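Local coordinates for protein beta-ketoacyl synthase (Burkholderia phymatum, PDB 4EWG) that probably catalyses the condensation of acyl groups with malonyl-acyl carrier protein as a 3-oxoacyl-[acyl-carrier-protein] synthase of the thiolase-like superfamily, at residues Ala178-Ala183 with Val262-Asn267; Met328-Leu333 with Leu377-Gly382; Ala346-Trp351 with Ser394-Phe399; Trp351-Met356 with Leu406-Val411; Asn359-Thr364 with Arg385-Glu390. All coordinates share one frame; numbering follows the deposited sequence.

Interaction 1 of 5, residues Ala178-Ala183 with Val262-Asn267; sequences AYENIA and VGFGCN
Tyr179 and Phe264 reach past one another from helix and strand where helix 170-183 packs on strand 259-268, a helix-on-sheet layer of the thiolase-like fold. The short axes of helix 178-183 and strand 262-267 come within 9.7 Å and run at 127° to one another, closer to antiparallel than parallel.

Tyr179 can be followed outward. Its CB starts toward the strand, and with CG anti to the backbone N, chi1 157° sends the ring out across the gap, steeply to the strand, so that OH ends at the Val262 carbonyl. On the way, CD2 lies 3.9 Å from Phe264 CB, and CE2 is 4.0 Å from that same Phe264 CB, so a single methylene beds against two ring carbons. At the tip, OH is 3.4 Å from Val262 O. It thereby arrives at a classic beta bulge, in which Val262 and Gly263 both face Ile407 of the neighbouring strand. Asp291 of helix 278-291 bonds the backbone N of Phe264 and also touches Tyr179, which places the pair against a second helix.

Glu180 crosses the Phe264 side chain at about a right angle. Its OE1 is salt-bridged to Arg160 of the second subunit, and OE2 has a long, weak ion pair with Lys186 of that subunit, so this corner adjoins the dimer interface. The carboxylate plane stands 73° from the phenyl plane, and Glu180 OE2 meets the ring edge at Phe264 CD2, 3.5 Å away.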
# COMPACT_ATOMS: atom_id res chain seq x y z
N ALA A 178 4.79 10.66 0.26
CA ALA A 178 4.33 11.77 1.14
C ALA A 178 4.92 13.10 0.64
O ALA A 178 4.23 14.12 0.53
CB ALA A 178 4.70 11.52 2.61
N TYR A 179 6.18 13.04 0.28
CA TYR A 179 6.87 14.21 -0.29
C TYR A 179 6.17 14.76 -1.54
O TYR A 179 5.98 15.96 -1.71
CB TYR A 179 8.33 13.82 -0.60
CG TYR A 179 9.04 14.64 -1.62
CD1 TYR A 179 9.32 15.98 -1.41
CD2 TYR A 179 9.48 14.06 -2.80
CE1 TYR A 179 10.00 16.74 -2.36
CE2 TYR A 179 10.16 14.81 -3.77
CZ TYR A 179 10.42 16.14 -3.54
OH TYR A 179 11.11 16.87 -4.50
N GLU A 180 5.80 13.87 -2.43
CA GLU A 180 5.16 14.31 -3.65
C GLU A 180 3.74 14.85 -3.35
O GLU A 180 3.29 15.77 -4.00
CB GLU A 180 5.12 13.18 -4.66
CG GLU A 180 6.50 12.86 -5.23
CD GLU A 180 6.54 11.62 -6.09
OE1 GLU A 180 5.63 10.77 -5.96
OE2 GLU A 180 7.54 11.45 -6.85
N ASN A 181 3.06 14.25 -2.38
CA ASN A 181 1.74 14.76 -1.98
C ASN A 181 1.82 16.21 -1.48
O ASN A 181 0.98 17.05 -1.85
CB ASN A 181 1.09 13.84 -0.94
CG ASN A 181 0.35 12.68 -1.57
OD1 ASN A 181 -0.76 12.84 -2.05
ND2 ASN A 181 0.95 11.50 -1.53
N ILE A 182 2.84 16.53 -0.68
CA ILE A 182 3.01 17.92 -0.17
C ILE A 182 3.46 18.84 -1.29
O ILE A 182 2.90 19.91 -1.48
CB ILE A 182 4.00 17.99 1.00
CG1 ILE A 182 3.51 17.10 2.15
CG2 ILE A 182 4.22 19.44 1.45
CD1 ILE A 182 4.41 17.08 3.38
N ALA A 183 4.44 18.41 -2.06
CA ALA A 183 4.93 19.20 -3.19
C ALA A 183 3.80 19.60 -4.13
O ALA A 183 3.77 20.74 -4.66
CB ALA A 183 5.98 18.42 -3.98
N VAL A 262 14.71 16.92 -1.58
CA VAL A 262 14.84 17.57 -2.89
C VAL A 262 14.66 16.63 -4.08
O VAL A 262 14.39 17.09 -5.18
CB VAL A 262 16.17 18.36 -3.02
CG1 VAL A 262 16.12 19.64 -2.15
CG2 VAL A 262 17.39 17.51 -2.66
N GLY A 263 14.76 15.32 -3.87
CA GLY A 263 14.49 14.37 -4.93
C GLY A 263 14.03 13.01 -4.49
O GLY A 263 14.41 12.51 -3.41
N PHE A 264 13.20 12.40 -5.31
CA PHE A 264 12.76 11.05 -5.07
C PHE A 264 12.67 10.32 -6.38
O PHE A 264 12.03 10.80 -7.30
CB PHE A 264 11.40 11.06 -4.38
CG PHE A 264 10.77 9.72 -4.24
CD1 PHE A 264 11.42 8.70 -3.57
CD2 PHE A 264 9.48 9.48 -4.73
CE1 PHE A 264 10.83 7.46 -3.42
CE2 PHE A 264 8.88 8.24 -4.56
CZ PHE A 264 9.56 7.23 -3.92
N GLY A 265 13.32 9.17 -6.47
CA GLY A 265 13.26 8.33 -7.67
C GLY A 265 12.72 6.96 -7.27
O GLY A 265 13.10 6.42 -6.22
N CYS A 266 11.81 6.43 -8.07
CA CYS A 266 11.22 5.17 -7.81
C CYS A 266 10.91 4.45 -9.09
O CYS A 266 10.22 4.98 -9.97
CB CYS A 266 9.95 5.35 -6.99
SG CYS A 266 9.19 3.78 -6.54
N ASN A 267 11.43 3.23 -9.19
CA ASN A 267 11.19 2.37 -10.34
C ASN A 267 11.24 0.89 -9.94
O ASN A 267 11.31 0.58 -8.77
CB ASN A 267 12.17 2.68 -11.49
CG ASN A 267 13.59 2.23 -11.22
OD1 ASN A 267 13.93 1.85 -10.10
ND2 ASN A 267 14.42 2.25 -12.25

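Interaction 2 of 5, residues Met328-Leu333 with Leu377-Gly382; sequences MPISSL and LDYIRG
A parallel strand pair at one end of the large mixed sheet joins Pro329 and Ile330 to Asp378 and Tyr379. The ladder rests on three backbone bonds: Asp378 N to Met328 O (2.8 Å), Ile330 N to Asp378 O (3.1 Å) and Ile380 N to Ile330 O (3.1 Å). Ile330 O also accepts from water 1.

Strand 378-379 is the outermost strand of this sheet within the chain, following 299-303 and 329-331 in the C-terminal half of the thiolase-like fold. It is kinked: Asp378 centres an inverse gamma turn, closed by a weak bond from Tyr379 N to Leu377 O.

Ile330 and Tyr379 extend in the same direction from neighbouring strands, with Ile330 CG2 3.7 Å from Tyr379 CD1. Since CG1 of Ile330 is anti to the backbone N (chi1 -175°), CG2 is the branch left facing the tyrosine, and it also rests 3.9 Å from Leu377 CB. Asp378 and Pro329 share the other face of the sheet. There Pro329 CG meets Asp378 OD2 at 3.9 Å, while that carboxylate is held in a salt bridge by Arg385.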
# COMPACT_ATOMS: atom_id res chain seq x y z
N MET A 328 32.68 7.66 -4.34
CA MET A 328 31.53 7.91 -3.46
C MET A 328 31.68 7.24 -2.10
O MET A 328 31.80 6.00 -2.02
CB MET A 328 30.23 7.45 -4.13
CG MET A 328 28.99 7.57 -3.24
SD MET A 328 28.67 9.26 -2.69
CE MET A 328 28.03 10.04 -4.15
N PRO A 329 31.66 8.04 -1.03
CA PRO A 329 31.58 7.44 0.31
C PRO A 329 30.23 6.77 0.52
O PRO A 329 29.18 7.34 0.14
CB PRO A 329 31.77 8.63 1.25
CG PRO A 329 32.42 9.68 0.41
CD PRO A 329 31.82 9.50 -0.95
N ILE A 330 30.25 5.60 1.13
CA ILE A 330 29.05 4.80 1.30
C ILE A 330 29.22 3.94 2.53
O ILE A 330 30.33 3.54 2.87
CB ILE A 330 28.81 3.92 0.02
CG1 ILE A 330 27.50 3.14 0.09
CG2 ILE A 330 29.95 2.94 -0.21
CD1 ILE A 330 27.01 2.63 -1.26
N SER A 331 28.12 3.71 3.25
CA SER A 331 28.09 2.72 4.33
C SER A 331 26.66 2.25 4.61
O SER A 331 25.69 2.84 4.13
CB SER A 331 28.74 3.26 5.62
OG SER A 331 27.99 4.29 6.18
N SER A 332 26.56 1.16 5.37
CA SER A 332 25.29 0.48 5.63
C SER A 332 25.03 0.42 7.10
O SER A 332 25.80 -0.18 7.84
CB SER A 332 25.35 -0.94 5.09
OG SER A 332 24.23 -1.68 5.51
N LEU A 333 23.93 1.04 7.54
CA LEU A 333 23.52 1.00 8.93
C LEU A 333 22.98 -0.36 9.32
O LEU A 333 22.78 -0.64 10.50
CB LEU A 333 22.46 2.09 9.20
CG LEU A 333 23.01 3.53 9.15
CD1 LEU A 333 21.91 4.58 9.08
CD2 LEU A 333 23.97 3.79 10.30
N LEU A 377 34.15 1.50 -4.39
CA LEU A 377 33.51 2.70 -3.87
C LEU A 377 34.34 3.14 -2.69
O LEU A 377 35.26 2.44 -2.30
CB LEU A 377 32.06 2.41 -3.46
CG LEU A 377 31.08 2.16 -4.62
CD1 LEU A 377 29.77 1.53 -4.17
CD2 LEU A 377 30.82 3.46 -5.39
N ASP A 378 34.04 4.27 -2.10
CA ASP A 378 34.76 4.66 -0.88
C ASP A 378 34.00 4.08 0.32
O ASP A 378 33.22 4.75 0.96
CB ASP A 378 34.94 6.18 -0.81
CG ASP A 378 35.83 6.60 0.32
OD1 ASP A 378 36.46 5.72 0.95
OD2 ASP A 378 35.90 7.83 0.60
N TYR A 379 34.23 2.80 0.58
CA TYR A 379 33.56 2.10 1.65
C TYR A 379 34.12 2.60 2.97
O TYR A 379 35.27 2.26 3.33
CB TYR A 379 33.75 0.58 1.52
CG TYR A 379 33.15 -0.01 0.28
CD1 TYR A 379 31.79 -0.25 0.20
CD2 TYR A 379 33.94 -0.32 -0.84
CE1 TYR A 379 31.22 -0.76 -0.94
CE2 TYR A 379 33.36 -0.85 -2.00
CZ TYR A 379 31.99 -1.07 -2.04
OH TYR A 379 31.37 -1.60 -3.16
N ILE A 380 33.35 3.40 3.69
CA ILE A 380 33.78 3.88 5.01
C ILE A 380 33.82 2.68 5.95
O ILE A 380 32.88 1.90 6.01
CB ILE A 380 32.81 4.91 5.63
CG1 ILE A 380 32.54 6.06 4.64
CG2 ILE A 380 33.42 5.49 6.88
CD1 ILE A 380 31.44 7.00 5.08
N ARG A 381 34.93 2.52 6.64
CA ARG A 381 35.05 1.41 7.59
C ARG A 381 36.12 1.66 8.57
O ARG A 381 37.03 2.46 8.31
CB ARG A 381 35.35 0.11 6.86
CG ARG A 381 36.59 0.19 6.00
CD ARG A 381 36.60 -0.82 4.87
NE ARG A 381 37.31 -0.21 3.76
CZ ARG A 381 38.50 -0.55 3.32
NH1 ARG A 381 39.18 -1.57 3.85
NH2 ARG A 381 39.02 0.13 2.31
N GLY A 382 36.01 1.00 9.72
CA GLY A 382 37.02 1.10 10.78
C GLY A 382 36.74 2.25 11.72
O GLY A 382 36.67 2.05 12.92
O HOH W 1 31.25 1.17 4.30

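Interaction 3 of 5, residues Ala346-Trp351 with Ser394-Phe399; sequences ALEAWW and SNNFAF
Water 2 is gripped by three groups from the two segments: Glu348 OE1 at 2.7 Å, Asn395 O at 2.7 Å and Ser394 OG at 2.8 Å. The geometry has the water donating to the carboxylate and to the carbonyl, although more acceptors are in reach than it has protons, so which of these bonds form is less certain. The water links helix and strand.

Glu348 comes to the water from the helix side. Its CG is anti to the carbonyl carbon (chi1 -71°), and the chain beyond is extended, which carries the carboxylate across to the strand. On the way its CB passes Ser394 OG at 4.1 Å. At the end, the Glu348 and Asn396 side chains meet at a slant, but carboxylate and amide planes are only 22° apart. The other carboxylate oxygen, OE2, is salt-bridged to Lys334. Ser394 turns OG away from its own backbone N, and the hydroxyl faces the helix near Ala349, the residue whose CA is nearest, 6.2 Å from Ser394 CA.

The axes of 346-351 and 394-398 approach to 8.8 Å and run nearly antiparallel, at 167°. Helix 344-358 lies over strand 391-398 here, consistent with the central helical layer of the thiolase-like fold. Beside the contact, Glu348 and Ser394 both touch Asn303 of strand 299-303, while Ala346, Leu347 and Trp350 pack on Ala240 of strand 238-246.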
# COMPACT_ATOMS: atom_id res chain seq x y z
N ALA A 346 12.79 4.32 6.44
CA ALA A 346 12.52 5.43 7.33
C ALA A 346 13.61 5.60 8.37
O ALA A 346 14.11 6.70 8.57
CB ALA A 346 11.15 5.27 8.01
N LEU A 347 14.00 4.51 9.00
CA LEU A 347 15.07 4.53 9.98
C LEU A 347 16.34 5.06 9.34
O LEU A 347 17.00 5.93 9.87
CB LEU A 347 15.28 3.14 10.56
CG LEU A 347 16.33 2.86 11.66
CD1 LEU A 347 15.93 1.56 12.38
CD2 LEU A 347 17.76 2.73 11.14
N GLU A 348 16.68 4.52 8.19
CA GLU A 348 17.90 4.91 7.48
C GLU A 348 17.86 6.34 6.99
O GLU A 348 18.88 7.01 7.01
CB GLU A 348 18.19 3.94 6.32
CG GLU A 348 18.64 2.57 6.85
CD GLU A 348 18.44 1.42 5.88
OE1 GLU A 348 18.37 1.65 4.68
OE2 GLU A 348 18.43 0.26 6.32
N ALA A 349 16.67 6.82 6.59
CA ALA A 349 16.55 8.20 6.19
C ALA A 349 16.84 9.10 7.41
O ALA A 349 17.64 10.03 7.36
CB ALA A 349 15.18 8.47 5.60
N TRP A 350 16.17 8.78 8.51
CA TRP A 350 16.31 9.52 9.78
C TRP A 350 17.77 9.61 10.18
O TRP A 350 18.32 10.70 10.33
CB TRP A 350 15.46 8.81 10.83
CG TRP A 350 15.69 9.19 12.26
CD1 TRP A 350 16.19 10.37 12.73
CD2 TRP A 350 15.37 8.41 13.43
NE1 TRP A 350 16.27 10.34 14.11
CE2 TRP A 350 15.78 9.18 14.58
CE3 TRP A 350 14.87 7.13 13.64
CZ2 TRP A 350 15.65 8.73 15.85
CZ3 TRP A 350 14.74 6.68 14.93
CH2 TRP A 350 15.12 7.46 16.01
N TRP A 351 18.42 8.45 10.33
CA TRP A 351 19.82 8.41 10.78
C TRP A 351 20.74 9.07 9.80
O TRP A 351 21.70 9.70 10.22
CB TRP A 351 20.24 6.98 11.06
CG TRP A 351 19.53 6.41 12.28
CD1 TRP A 351 18.45 6.94 12.95
CD2 TRP A 351 19.82 5.17 12.96
NE1 TRP A 351 18.07 6.15 13.96
CE2 TRP A 351 18.86 5.06 14.02
CE3 TRP A 351 20.77 4.18 12.81
CZ2 TRP A 351 18.84 4.00 14.88
CZ3 TRP A 351 20.74 3.09 13.68
CH2 TRP A 351 19.80 3.01 14.70
N SER A 394 19.89 8.42 0.19
CA SER A 394 19.63 7.16 0.88
C SER A 394 18.83 6.26 -0.05
O SER A 394 17.76 6.65 -0.53
CB SER A 394 18.87 7.35 2.17
OG SER A 394 18.67 6.09 2.82
N ASN A 395 19.37 5.07 -0.29
CA ASN A 395 18.80 4.12 -1.26
C ASN A 395 18.26 2.86 -0.60
O ASN A 395 18.69 2.48 0.49
CB ASN A 395 19.87 3.71 -2.27
CG ASN A 395 20.26 4.83 -3.20
OD1 ASN A 395 19.40 5.65 -3.58
ND2 ASN A 395 21.56 4.88 -3.59
N ASN A 396 17.28 2.26 -1.24
CA ASN A 396 16.68 1.01 -0.77
C ASN A 396 16.15 0.25 -1.94
O ASN A 396 15.62 0.84 -2.90
CB ASN A 396 15.52 1.26 0.21
CG ASN A 396 15.96 2.02 1.44
OD1 ASN A 396 16.47 1.41 2.43
ND2 ASN A 396 15.75 3.31 1.43
N PHE A 397 16.31 -1.05 -1.88
CA PHE A 397 15.96 -1.94 -2.99
C PHE A 397 15.28 -3.11 -2.40
O PHE A 397 15.83 -3.73 -1.52
CB PHE A 397 17.24 -2.38 -3.74
CG PHE A 397 18.09 -1.25 -4.16
CD1 PHE A 397 17.74 -0.45 -5.24
CD2 PHE A 397 19.23 -0.94 -3.47
CE1 PHE A 397 18.52 0.62 -5.63
CE2 PHE A 397 20.02 0.14 -3.86
CZ PHE A 397 19.67 0.91 -4.93
N ALA A 398 14.13 -3.47 -2.95
CA ALA A 398 13.21 -4.34 -2.27
C ALA A 398 12.74 -5.53 -3.12
O ALA A 398 12.98 -5.61 -4.33
CB ALA A 398 12.02 -3.52 -1.82
N PHE A 399 12.06 -6.45 -2.46
CA PHE A 399 11.28 -7.49 -3.10
C PHE A 399 10.54 -7.00 -4.32
O PHE A 399 10.00 -5.88 -4.32
CB PHE A 399 10.22 -7.98 -2.13
CG PHE A 399 10.52 -9.30 -1.54
CD1 PHE A 399 10.23 -10.45 -2.22
CD2 PHE A 399 11.08 -9.38 -0.28
CE1 PHE A 399 10.53 -11.68 -1.66
CE2 PHE A 399 11.37 -10.59 0.29
CZ PHE A 399 11.10 -11.74 -0.40
O HOH W 2 19.42 3.41 2.92

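Interaction 4 of 5, residues Trp351-Met356 with Leu406-Val411; sequences WTIEMM and LIFRRV
Ile353 crosses Phe408 at about a right angle and sets its CD1 methyl over the middle of the phenyl face, 4.2 Å from the centroid and 7° off the normal, a clear CH-pi contact. Its CG1 lies over the same ring, 4.1 Å from Phe408 CD2.

One helical turn on, Met356 and Arg410 lie alongside, running opposite ways, Met356 CG coming to 3.4 Å from Arg410 CD. The methionine leaves its backbone with CG anti to N (chi1 172°) and then bends at its last torsion, bringing CE to 3.6 Å from Arg409 O. Arg410 also sets a face of its guanidinium against Met356 O near the end of the helix, the oxygen 3.2 Å above the plane, over its centre. The 3.4 Å approach of Met356 O to Arg410 NE has too poor an angle for a hydrogen bond, but the positive group would probably still attract this carbonyl.

These pairs join helix 344-358 to strand 402-409 in a helix-on-sheet layer of the thiolase-like fold; the axes of 351-356 and 406-409 run 30° apart in the same direction. Further out, Ile10 of strand 8-16 touches both Ile353 and Phe408. Asp388 forms a salt bridge with Arg410 NH1, and Ala389 O accepts a hydrogen bond from the same nitrogen.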
# COMPACT_ATOMS: atom_id res chain seq x y z
N TRP A 351 18.42 8.45 10.33
CA TRP A 351 19.82 8.41 10.78
C TRP A 351 20.74 9.07 9.80
O TRP A 351 21.70 9.70 10.22
CB TRP A 351 20.24 6.98 11.06
CG TRP A 351 19.53 6.41 12.28
CD1 TRP A 351 18.45 6.94 12.95
CD2 TRP A 351 19.82 5.17 12.96
NE1 TRP A 351 18.07 6.15 13.96
CE2 TRP A 351 18.86 5.06 14.02
CE3 TRP A 351 20.77 4.18 12.81
CZ2 TRP A 351 18.84 4.00 14.88
CZ3 TRP A 351 20.74 3.09 13.68
CH2 TRP A 351 19.80 3.01 14.70
N THR A 352 20.46 8.95 8.50
CA THR A 352 21.26 9.64 7.48
C THR A 352 21.19 11.19 7.65
O THR A 352 22.19 11.86 7.46
CB THR A 352 20.85 9.23 6.05
OG1 THR A 352 21.13 7.86 5.89
CG2 THR A 352 21.59 10.00 4.99
N ILE A 353 20.02 11.72 7.99
CA ILE A 353 19.87 13.15 8.24
C ILE A 353 20.58 13.57 9.54
O ILE A 353 21.23 14.61 9.59
CB ILE A 353 18.40 13.57 8.31
CG1 ILE A 353 17.73 13.43 6.94
CG2 ILE A 353 18.28 15.03 8.72
CD1 ILE A 353 16.23 13.53 7.03
N GLU A 354 20.49 12.74 10.56
CA GLU A 354 21.20 12.99 11.81
C GLU A 354 22.71 13.02 11.59
O GLU A 354 23.40 13.88 12.12
CB GLU A 354 20.87 11.93 12.85
CG GLU A 354 19.40 11.82 13.20
CD GLU A 354 18.92 12.85 14.21
OE1 GLU A 354 19.43 13.99 14.21
OE2 GLU A 354 18.01 12.51 15.00
N MET A 355 23.22 12.09 10.79
CA MET A 355 24.63 12.05 10.50
C MET A 355 25.03 13.26 9.67
O MET A 355 26.05 13.90 9.96
CB MET A 355 24.95 10.76 9.78
CG MET A 355 24.82 9.55 10.68
SD MET A 355 25.46 8.04 9.94
CE MET A 355 24.34 7.87 8.55
N MET A 356 24.23 13.59 8.67
CA MET A 356 24.50 14.77 7.84
C MET A 356 24.58 16.03 8.66
O MET A 356 25.47 16.81 8.45
CB MET A 356 23.42 14.97 6.76
CG MET A 356 23.55 16.28 5.99
SD MET A 356 22.52 16.39 4.53
CE MET A 356 20.90 16.78 5.18
N LEU A 406 16.33 8.49 -2.33
CA LEU A 406 15.91 9.75 -1.71
C LEU A 406 17.09 10.66 -1.63
O LEU A 406 18.16 10.23 -1.18
CB LEU A 406 15.39 9.50 -0.30
CG LEU A 406 14.02 8.83 -0.24
CD1 LEU A 406 13.80 8.19 1.16
CD2 LEU A 406 12.92 9.83 -0.62
N ILE A 407 16.89 11.93 -2.00
CA ILE A 407 17.90 12.94 -1.82
C ILE A 407 17.46 14.02 -0.80
O ILE A 407 16.40 14.68 -0.97
CB ILE A 407 18.29 13.62 -3.16
CG1 ILE A 407 18.83 12.57 -4.15
CG2 ILE A 407 19.34 14.71 -2.91
CD1 ILE A 407 19.09 13.08 -5.56
N PHE A 408 18.30 14.23 0.23
CA PHE A 408 18.08 15.23 1.25
C PHE A 408 19.11 16.38 1.11
O PHE A 408 20.31 16.15 0.92
CB PHE A 408 18.19 14.61 2.64
CG PHE A 408 17.26 13.48 2.86
CD1 PHE A 408 15.89 13.68 2.84
CD2 PHE A 408 17.74 12.19 3.05
CE1 PHE A 408 15.01 12.63 3.01
CE2 PHE A 408 16.86 11.13 3.24
CZ PHE A 408 15.50 11.35 3.22
N ARG A 409 18.62 17.60 1.23
CA ARG A 409 19.48 18.76 1.17
C ARG A 409 19.82 19.25 2.58
O ARG A 409 18.96 19.29 3.47
CB ARG A 409 18.81 19.89 0.37
CG ARG A 409 19.54 21.19 0.55
CD ARG A 409 19.09 22.31 -0.36
NE ARG A 409 20.20 23.23 -0.43
CZ ARG A 409 20.28 24.23 -1.29
NH1 ARG A 409 19.29 24.50 -2.13
NH2 ARG A 409 21.36 24.99 -1.29
N ARG A 410 21.09 19.59 2.78
CA ARG A 410 21.55 20.15 4.06
C ARG A 410 20.78 21.41 4.36
O ARG A 410 20.48 22.16 3.46
CB ARG A 410 23.06 20.45 4.00
CG ARG A 410 23.72 20.82 5.33
CD ARG A 410 23.91 19.61 6.22
NE ARG A 410 24.70 19.94 7.42
CZ ARG A 410 26.03 19.89 7.52
NH1 ARG A 410 26.82 19.52 6.50
NH2 ARG A 410 26.61 20.21 8.67
N VAL A 411 20.44 21.61 5.61
CA VAL A 411 19.91 22.89 6.07
C VAL A 411 20.84 23.29 7.20
O VAL A 411 20.79 22.72 8.30
CB VAL A 411 18.48 22.81 6.58
CG1 VAL A 411 18.15 24.09 7.40
CG2 VAL A 411 17.52 22.58 5.40

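Interaction 5 of 5, residues Asn359-Thr364 with Arg385-Glu390; sequences NWYAPT and RAIDAE
The Tyr361 ring has Ile387 CD1 over one face, 4.3 Å above the plane and offset toward the rim, while Arg385 O and water 3 lie in its plane at the edge. Ile387 O is also at the edge, near the plane. The isoleucine crosses the tyrosine at about a right angle, and Ile387 CB packs 3.7 Å from Tyr361 CE1. Tyr361 carries CG anti to its carbonyl carbon (chi1 -68°), which turns the ring along the 385-390 backbone, so that OH ends beside Ala389.

Water 3 secures that end of the ring. It is 2.8 Å from Tyr361 OH, accepts from Ala389 N at 3.0 Å, and can donate to Ile387 O, where competing acceptors leave the bond less certain. A second pair of flat groups, the Asn359 amide and the Asp388 carboxylate, run alongside each other with planes 48° apart. Asp388 is salt-bridged to Arg412.

Between the backbones, Tyr361 and Arg385 form an antiparallel hydrogen-bonded pair. Tyr361 N donates to Arg385 O at 2.8 Å, and Arg385 N returns a bond of 2.8 Å to Tyr361 O. A longer bond runs from Ile387 N to Asn359 O (3.2 Å). Asn359 O also receives a CA-H...O contact from Ala386 CA at 3.1 Å.

Asn359, with positive phi, ends helix 344-358 in a Schellman motif. The chain leaves that turn directly into this short two-stranded antiparallel sheet, beside the larger sheet of the thiolase-like fold.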
# COMPACT_ATOMS: atom_id res chain seq x y z
N ASN A 359 28.06 16.18 10.43
CA ASN A 359 29.30 15.90 9.67
C ASN A 359 30.02 14.61 10.06
O ASN A 359 31.27 14.52 9.99
CB ASN A 359 30.28 17.09 9.80
CG ASN A 359 29.76 18.35 9.14
OD1 ASN A 359 28.86 18.31 8.32
ND2 ASN A 359 30.34 19.47 9.51
N TRP A 360 29.23 13.61 10.45
CA TRP A 360 29.77 12.40 11.07
C TRP A 360 29.06 11.20 10.52
O TRP A 360 27.85 11.04 10.68
CB TRP A 360 29.60 12.51 12.56
CG TRP A 360 30.17 11.39 13.35
CD1 TRP A 360 31.44 11.33 13.93
CD2 TRP A 360 29.51 10.15 13.72
NE1 TRP A 360 31.61 10.15 14.60
CE2 TRP A 360 30.47 9.39 14.51
CE3 TRP A 360 28.24 9.60 13.48
CZ2 TRP A 360 30.17 8.13 15.02
CZ3 TRP A 360 27.95 8.33 14.00
CH2 TRP A 360 28.89 7.62 14.76
N TYR A 361 29.81 10.33 9.85
CA TYR A 361 29.21 9.24 9.09
C TYR A 361 29.76 7.90 9.57
O TYR A 361 30.95 7.58 9.41
CB TYR A 361 29.43 9.45 7.58
CG TYR A 361 28.65 10.64 7.02
CD1 TYR A 361 29.11 11.94 7.21
CD2 TYR A 361 27.46 10.46 6.31
CE1 TYR A 361 28.41 13.02 6.71
CE2 TYR A 361 26.76 11.55 5.80
CZ TYR A 361 27.23 12.83 6.00
OH TYR A 361 26.55 13.92 5.50
N ALA A 362 28.87 7.10 10.14
CA ALA A 362 29.24 5.80 10.72
C ALA A 362 29.82 4.85 9.66
O ALA A 362 29.40 4.82 8.51
CB ALA A 362 28.04 5.16 11.41
N PRO A 363 30.81 4.06 10.06
CA PRO A 363 31.34 3.09 9.13
C PRO A 363 30.42 1.89 9.05
O PRO A 363 29.61 1.67 9.96
CB PRO A 363 32.65 2.69 9.81
CG PRO A 363 32.32 2.72 11.25
CD PRO A 363 31.36 3.88 11.41
N THR A 364 30.56 1.10 8.00
CA THR A 364 29.93 -0.23 7.99
C THR A 364 30.70 -1.14 8.97
O THR A 364 31.89 -1.40 8.79
CB THR A 364 29.90 -0.85 6.59
OG1 THR A 364 29.17 0.00 5.71
CG2 THR A 364 29.25 -2.23 6.60
N ARG A 385 33.56 8.66 9.35
CA ARG A 385 34.17 9.66 8.45
C ARG A 385 33.53 11.02 8.71
O ARG A 385 32.31 11.11 8.91
CB ARG A 385 33.97 9.25 6.98
CG ARG A 385 34.78 10.06 5.97
CD ARG A 385 36.20 9.56 5.85
NE ARG A 385 36.26 8.17 5.42
CZ ARG A 385 36.11 7.75 4.16
NH1 ARG A 385 35.90 8.60 3.17
NH2 ARG A 385 36.19 6.45 3.89
N ALA A 386 34.36 12.07 8.74
CA ALA A 386 33.87 13.44 8.79
C ALA A 386 33.68 13.90 7.37
O ALA A 386 34.63 13.91 6.60
CB ALA A 386 34.86 14.35 9.50
N ILE A 387 32.44 14.26 7.02
CA ILE A 387 32.14 14.84 5.71
C ILE A 387 31.19 15.98 5.94
O ILE A 387 30.33 15.93 6.82
CB ILE A 387 31.45 13.85 4.75
CG1 ILE A 387 32.28 12.58 4.55
CG2 ILE A 387 31.18 14.52 3.41
CD1 ILE A 387 31.56 11.50 3.74
N ASP A 388 31.34 17.02 5.14
CA ASP A 388 30.49 18.16 5.23
C ASP A 388 29.66 18.20 3.99
O ASP A 388 30.07 18.77 2.99
CB ASP A 388 31.34 19.43 5.36
CG ASP A 388 30.50 20.69 5.53
OD1 ASP A 388 29.27 20.62 5.61
OD2 ASP A 388 31.09 21.77 5.59
N ALA A 389 28.47 17.62 4.05
CA ALA A 389 27.68 17.39 2.86
C ALA A 389 26.67 18.51 2.66
O ALA A 389 26.11 19.01 3.58
CB ALA A 389 26.98 16.02 2.93
N GLU A 390 26.48 18.89 1.41
CA GLU A 390 25.39 19.75 1.02
C GLU A 390 24.20 18.88 0.59
O GLU A 390 23.04 19.26 0.79
CB GLU A 390 25.82 20.65 -0.10
CG GLU A 390 24.83 21.74 -0.44
CD GLU A 390 24.61 22.73 0.69
OE1 GLU A 390 25.54 22.96 1.52
OE2 GLU A 390 23.47 23.26 0.74
O HOH W 3 27.41 16.36 6.57

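From the N terminus, interaction 1 closes first, joining helix 170-183 to strand 259-268 before any other contact opens. The remaining four interleave in the C-terminal half. Interaction 2 opens at 328-333 and crosses interactions 3, 4 and 5. Interactions 3 and 4 cross each other, share Trp351 and tie one helix, 344-358, to the adjacent strands 391-398 and 402-409, the latter also neighbouring the strand of interaction 1. Interaction 5 is nested inside the loops closed by both. Leu333 packs on Trp351, bringing interaction 2 against 3 and 4. A probable hydrogen bond from Ser331 OG to Ala362 O couples interactions 2 and 5, and one between the backbones of Arg410 and Glu390 couples 4 and 5.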